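PDB 3MRU: aminoacyl-histidine dipeptidase from Vibrio alginolyticus, which probably hydrolyses dipeptides, among them aminoacyl-histidine substrates such as carnosine, as a zinc-dependent metallopeptidase of the M20 family. Local coordinates for residues V180-A185 with I429-A434; R369-S374 with W403-D408. All blocks are in the same frame, centred on the assembly; numbering follows the deposited sequence.

Interaction 1. Residues V180-A185 with I429-A434; sequences VYMGCA and IMVIHA
Ile432 crosses Tyr181 at roughly a right angle and sets its CG1 over one face of the phenol ring, a CH-pi contact in which CG1 lies 4.1 Å from the ring centroid and 21° off the normal, displaced toward the rim. The ring gets there because Tyr181 CG stands anti to its own carbonyl carbon (chi1 -69°), bringing the ring's CE2 side back toward the neighbouring chain. Met430 takes the edge: its CB approaches CE2 at 3.8 Å near the ring plane, while the two side chains run alongside each other in the same direction. Beyond them on this sheet face, Cys184 turns its CB against the CD1 of Ile432. Underneath lies a short parallel pairing. Met430 N donates to Val180 O (2.7 Å) from above the carbonyl plane, and Met182 N returns a straight bond to Met430 O (3.1 Å, 166°); farther on, the bonds from Ile432 N to Gly183 O and from Ala185 N to Ile432 O are weak. Strand 430-432 thus runs beside the first residues of strand 181-199, where the chain turns a corner at Met182; this is consistent with the place where an M20 peptidase passes from its catalytic domain into the lid. At the corner Met182 crosses Ile429 obliquely, SD meeting CG2 at 3.6 Å, and its CG also packs on Val431 CG2. Helix 410-420 adds Met412, which touches both Met182 and Ile429. Val180 CG2 meets Ile429 CG1, with Phe415 and Val451 also against Val180. At the other end Ala185 CB sits over one face of the His433 imidazole, 4.1 Å from its centroid; a hydrogen bond between His433 NE2 and Ser349 OG would limit that ring's rotation, and His433 centres an inverse gamma turn.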
loop_
_atom_site.group_PDB
_atom_site.type_symbol
_atom_site.label_atom_id
_atom_site.label_comp_id
_atom_site.label_asym_id
_atom_site.label_seq_id
_atom_site.Cartn_x
_atom_site.Cartn_y
_atom_site.Cartn_z
ATOM N N VAL A 180 0.148 -7.958 -13.643
ATOM C CA VAL A 180 -0.999 -7.066 -13.645
ATOM C C VAL A 180 -1.789 -6.997 -12.331
ATOM O O VAL A 180 -1.657 -7.857 -11.454
ATOM C CB VAL A 180 -1.952 -7.392 -14.793
ATOM C CG1 VAL A 180 -2.080 -6.207 -15.703
ATOM C CG2 VAL A 180 -1.466 -8.614 -15.549
ATOM N N TYR A 181 -2.602 -5.950 -12.223
ATOM C CA TYR A 181 -3.435 -5.706 -11.057
ATOM C C TYR A 181 -4.890 -5.546 -11.453
ATOM O O TYR A 181 -5.219 -4.754 -12.337
ATOM C CB TYR A 181 -2.952 -4.474 -10.278
ATOM C CG TYR A 181 -1.626 -4.690 -9.591
ATOM C CD1 TYR A 181 -0.646 -3.706 -9.603
ATOM C CD2 TYR A 181 -1.341 -5.894 -8.955
ATOM C CE1 TYR A 181 0.586 -3.914 -8.989
ATOM C CE2 TYR A 181 -0.128 -6.110 -8.339
ATOM C CZ TYR A 181 0.835 -5.121 -8.358
ATOM O OH TYR A 181 2.049 -5.342 -7.741
ATOM N N MET A 182 -5.762 -6.314 -10.810
ATOM C CA MET A 182 -7.188 -6.216 -11.087
ATOM C C MET A 182 -7.956 -5.747 -9.860
ATOM O O MET A 182 -9.184 -5.551 -9.916
ATOM C CB MET A 182 -7.757 -7.534 -11.615
ATOM C CG MET A 182 -7.512 -8.737 -10.725
ATOM S SD MET A 182 -8.101 -10.260 -11.494
ATOM C CE MET A 182 -9.855 -9.901 -11.768
ATOM N N GLY A 183 -7.230 -5.554 -8.760
ATOM C CA GLY A 183 -7.841 -5.064 -7.544
ATOM C C GLY A 183 -6.847 -4.753 -6.456
ATOM O O GLY A 183 -5.696 -5.235 -6.472
ATOM N N CYS A 184 -7.304 -3.944 -5.496
ATOM C CA CYS A 184 -6.549 -3.712 -4.260
ATOM C C CYS A 184 -7.449 -3.442 -3.057
ATOM O O CYS A 184 -8.649 -3.235 -3.194
ATOM C CB CYS A 184 -5.532 -2.578 -4.442
ATOM S SG CYS A 184 -6.289 -1.012 -4.774
ATOM N N ALA A 185 -6.834 -3.447 -1.884
ATOM C CA ALA A 185 -7.521 -3.177 -0.632
ATOM C C ALA A 185 -7.601 -1.693 -0.308
ATOM O O ALA A 185 -6.646 -0.947 -0.512
ATOM C CB ALA A 185 -6.828 -3.924 0.508
ATOM N N ILE A 429 -1.204 -12.186 -13.132
ATOM C CA ILE A 429 -2.279 -11.272 -12.706
ATOM C C ILE A 429 -2.428 -11.361 -11.192
ATOM O O ILE A 429 -2.339 -12.449 -10.639
ATOM C CB ILE A 429 -3.638 -11.609 -13.358
ATOM C CG1 ILE A 429 -3.605 -11.335 -14.854
ATOM C CG2 ILE A 429 -4.778 -10.779 -12.761
ATOM C CD1 ILE A 429 -4.744 -11.948 -15.658
ATOM N N MET A 430 -2.654 -10.221 -10.529
ATOM C CA MET A 430 -2.648 -10.163 -9.059
ATOM C C MET A 430 -3.704 -9.286 -8.395
ATOM O O MET A 430 -4.458 -8.569 -9.060
ATOM C CB MET A 430 -1.288 -9.715 -8.561
ATOM C CG MET A 430 -0.292 -10.805 -8.572
ATOM S SD MET A 430 1.154 -10.335 -7.636
ATOM C CE MET A 430 0.803 -11.116 -6.050
ATOM N N VAL A 431 -3.755 -9.379 -7.068
ATOM C CA VAL A 431 -4.538 -8.487 -6.218
ATOM C C VAL A 431 -3.685 -8.220 -4.988
ATOM O O VAL A 431 -3.395 -9.144 -4.234
ATOM C CB VAL A 431 -5.890 -9.108 -5.793
ATOM C CG1 VAL A 431 -6.573 -8.247 -4.763
ATOM C CG2 VAL A 431 -6.795 -9.231 -6.967
ATOM N N ILE A 432 -3.239 -6.983 -4.798
ATOM C CA ILE A 432 -2.456 -6.679 -3.598
ATOM C C ILE A 432 -3.345 -6.197 -2.487
ATOM O O ILE A 432 -4.301 -5.443 -2.700
ATOM C CB ILE A 432 -1.254 -5.668 -3.771
ATOM C CG1 ILE A 432 -1.433 -4.741 -4.969
ATOM C CG2 ILE A 432 0.075 -6.402 -3.826
ATOM C CD1 ILE A 432 -2.483 -3.668 -4.782
ATOM N N HIS A 433 -3.006 -6.640 -1.289
ATOM C CA HIS A 433 -3.742 -6.253 -0.126
ATOM C C HIS A 433 -3.094 -4.952 0.322
ATOM O O HIS A 433 -2.501 -4.882 1.412
ATOM C CB HIS A 433 -3.648 -7.346 0.944
ATOM C CG HIS A 433 -4.856 -7.421 1.813
ATOM N ND1 HIS A 433 -6.110 -7.679 1.311
ATOM C CD2 HIS A 433 -5.008 -7.241 3.143
ATOM C CE1 HIS A 433 -6.985 -7.652 2.298
ATOM N NE2 HIS A 433 -6.341 -7.397 3.422
ATOM N N ALA A 434 -3.210 -3.933 -0.543
ATOM C CA ALA A 434 -2.567 -2.634 -0.347
ATOM C C ALA A 434 -3.249 -1.528 -1.163
ATOM O O ALA A 434 -4.125 -1.788 -1.987
ATOM C CB ALA A 434 -1.101 -2.686 -0.639
#

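Interaction 2. Residues R369-S374 with W403-D408; sequences RSLIDS and WKPDAD
Trp403 faces Leu371 through backbone alone, its N lying 3.9 Å from Leu371 O without a hydrogen bond, and its indole points away from 369-374. Just before it, Gly402 N hydrogen-bonds to Asp373 OD1, tying the start of helix 373-389 to this loop. Lys404 comes next, and here the aliphatic chain does the touching: CD and CE lie 3.4 Å and 3.5 Å from Ile372 CD1, and CB also adjoins that methyl, while the two side chains cross at a slant. A bend at chi3 (61°) curls the lysine so that several of its methylenes pass round one methyl group. Its ammonium does not pair with the nearest acid of the other segment; NZ stays 6.9 Å from Asp373 OD2, so any attraction is at most long-range. Pro405 follows, presenting the CD corner of its ring to Leu371 CD1 at 3.9 Å, with CG slightly farther off. The isobutyl group and the pyrrolidine cross at about a right angle. Val431 lies against both partners of this pair, and Pro405 reaches Met182 besides. After Pro405 the loop heads away toward helix 410-420. Across from it, the bend of 369-374 is braced by Ser370 OG, which hydrogen-bonds to Ile372 O over 2.6 Å, above the carbonyl plane, and lies within hydrogen-bonding distance of Glu347 O and Thr348 OG1 as well. Ile372 holds the N-cap position, so the lysine packs against the entrance of helix 373-389. The arrangement joins a strand-to-helix turn to the chain leaving strand 393-400, the place where the lid of an M20 peptidase would be expected to hand back to the catalytic domain.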
loop_
_atom_site.group_PDB
_atom_site.type_symbol
_atom_site.label_atom_id
_atom_site.label_comp_id
_atom_site.label_asym_id
_atom_site.label_seq_id
_atom_site.Cartn_x
_atom_site.Cartn_y
_atom_site.Cartn_z
ATOM N N ARG A 369 -7.961 -3.477 6.533
ATOM C CA ARG A 369 -7.836 -3.488 5.086
ATOM C C ARG A 369 -8.952 -4.316 4.498
ATOM O O ARG A 369 -9.443 -5.252 5.145
ATOM C CB ARG A 369 -6.542 -4.133 4.697
ATOM C CG ARG A 369 -5.367 -3.356 5.057
ATOM C CD ARG A 369 -4.179 -4.196 4.729
ATOM N NE ARG A 369 -2.930 -3.564 5.128
ATOM C CZ ARG A 369 -2.483 -2.423 4.626
ATOM N NH1 ARG A 369 -3.205 -1.766 3.726
ATOM N NH2 ARG A 369 -1.336 -1.927 5.052
ATOM N N SER A 370 -9.340 -3.980 3.268
ATOM C CA SER A 370 -10.359 -4.727 2.550
ATOM C C SER A 370 -10.437 -4.327 1.076
ATOM O O SER A 370 -10.166 -3.180 0.723
ATOM C CB SER A 370 -11.702 -4.629 3.268
ATOM O OG SER A 370 -12.661 -5.367 2.542
ATOM N N LEU A 371 -10.857 -5.282 0.241
ATOM C CA LEU A 371 -11.097 -5.047 -1.176
ATOM C C LEU A 371 -12.531 -4.572 -1.277
ATOM O O LEU A 371 -12.805 -3.547 -1.905
ATOM C CB LEU A 371 -10.920 -6.309 -2.006
ATOM C CG LEU A 371 -9.780 -7.276 -1.696
ATOM C CD1 LEU A 371 -9.923 -8.499 -2.568
ATOM C CD2 LEU A 371 -8.437 -6.635 -1.946
ATOM N N ILE A 372 -13.456 -5.302 -0.659
ATOM C CA ILE A 372 -14.829 -4.787 -0.595
ATOM C C ILE A 372 -14.931 -3.750 0.539
ATOM O O ILE A 372 -14.682 -4.050 1.709
ATOM C CB ILE A 372 -15.931 -5.897 -0.492
ATOM C CG1 ILE A 372 -15.793 -6.918 -1.635
ATOM C CG2 ILE A 372 -17.340 -5.252 -0.500
ATOM C CD1 ILE A 372 -16.043 -6.410 -3.064
ATOM N N ASP A 373 -15.275 -2.521 0.180
ATOM C CA ASP A 373 -15.366 -1.464 1.167
ATOM C C ASP A 373 -16.521 -1.723 2.119
ATOM O O ASP A 373 -16.549 -1.208 3.245
ATOM C CB ASP A 373 -15.507 -0.111 0.480
ATOM C CG ASP A 373 -14.280 0.241 -0.375
ATOM O OD1 ASP A 373 -13.156 -0.236 -0.041
ATOM O OD2 ASP A 373 -14.444 0.986 -1.381
ATOM N N SER A 374 -17.465 -2.539 1.663
ATOM C CA SER A 374 -18.572 -2.987 2.485
ATOM C C SER A 374 -18.057 -3.827 3.685
ATOM O O SER A 374 -18.500 -3.656 4.835
ATOM C CB SER A 374 -19.528 -3.765 1.592
ATOM O OG SER A 374 -20.530 -4.407 2.342
ATOM N N TRP A 403 -10.471 -1.515 -4.329
ATOM C CA TRP A 403 -10.793 -1.821 -5.713
ATOM C C TRP A 403 -11.191 -3.303 -5.833
ATOM O O TRP A 403 -10.319 -4.185 -5.828
ATOM C CB TRP A 403 -9.571 -1.468 -6.573
ATOM C CG TRP A 403 -9.580 -1.893 -8.029
ATOM C CD1 TRP A 403 -10.672 -2.115 -8.841
ATOM C CD2 TRP A 403 -8.427 -2.094 -8.856
ATOM N NE1 TRP A 403 -10.259 -2.481 -10.099
ATOM C CE2 TRP A 403 -8.890 -2.465 -10.142
ATOM C CE3 TRP A 403 -7.041 -2.003 -8.630
ATOM C CZ2 TRP A 403 -8.019 -2.744 -11.198
ATOM C CZ3 TRP A 403 -6.176 -2.288 -9.672
ATOM C CH2 TRP A 403 -6.671 -2.649 -10.946
ATOM N N LYS A 404 -12.498 -3.578 -5.939
ATOM C CA LYS A 404 -12.958 -4.968 -5.957
ATOM C C LYS A 404 -12.670 -5.661 -7.282
ATOM O O LYS A 404 -13.024 -5.149 -8.338
ATOM C CB LYS A 404 -14.438 -5.102 -5.522
ATOM C CG LYS A 404 -15.536 -5.024 -6.615
ATOM C CD LYS A 404 -16.952 -4.995 -6.014
ATOM C CE LYS A 404 -17.122 -3.758 -5.125
ATOM N NZ LYS A 404 -18.533 -3.439 -4.742
ATOM N N PRO A 405 -12.008 -6.822 -7.232
ATOM C CA PRO A 405 -11.703 -7.559 -8.454
ATOM C C PRO A 405 -12.908 -8.298 -9.071
ATOM O O PRO A 405 -13.512 -9.165 -8.445
ATOM C CB PRO A 405 -10.614 -8.543 -8.005
ATOM C CG PRO A 405 -10.858 -8.758 -6.561
ATOM C CD PRO A 405 -11.499 -7.501 -6.028
ATOM N N ASP A 406 -13.242 -7.935 -10.304
ATOM C CA ASP A 406 -14.264 -8.627 -11.089
ATOM C C ASP A 406 -13.631 -9.669 -12.011
ATOM O O ASP A 406 -12.900 -9.321 -12.947
ATOM C CB ASP A 406 -15.071 -7.627 -11.916
ATOM C CG ASP A 406 -15.975 -8.306 -12.941
ATOM O OD1 ASP A 406 -16.613 -9.344 -12.602
ATOM O OD2 ASP A 406 -16.045 -7.795 -14.088
ATOM N N ALA A 407 -13.936 -10.940 -11.754
ATOM C CA ALA A 407 -13.353 -12.036 -12.518
ATOM C C ALA A 407 -13.866 -12.118 -13.945
ATOM O O ALA A 407 -15.071 -12.000 -14.207
ATOM C CB ALA A 407 -13.623 -13.347 -11.856
ATOM N N ASP A 408 -12.912 -12.294 -14.856
ATOM C CA ASP A 408 -13.125 -12.218 -16.298
ATOM C C ASP A 408 -13.977 -11.018 -16.730
ATOM O O ASP A 408 -14.875 -11.139 -17.573
ATOM C CB ASP A 408 -13.637 -13.531 -16.905
ATOM C CG ASP A 408 -12.773 -13.999 -18.077
ATOM O OD1 ASP A 408 -11.544 -13.725 -18.059
ATOM O OD2 ASP A 408 -13.314 -14.639 -19.009
#

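How the interactions relate
Interactions 1 and 2 meet directly, their centres about 9 Å apart. Trp403 makes the join: its N probably hydrogen-bonds to Cys184 O (2.7 Å), and its indole packs along the backbone of Tyr181, Met182 and Gly183. Leu371 in turn rests against Ala185, so 403-408 and 369-374 both back onto the paired strands of 180-185 with 429-434. Strands 181-199 and 361-370 are neighbours in one sheet. Interaction 1 is nearer the metals: the side chain of Tyr181 is about 10 Å from a zinc ion and about 8 Å from the zinc ligand Asp173, whereas that of Trp403 is about 13 Å from a zinc ion.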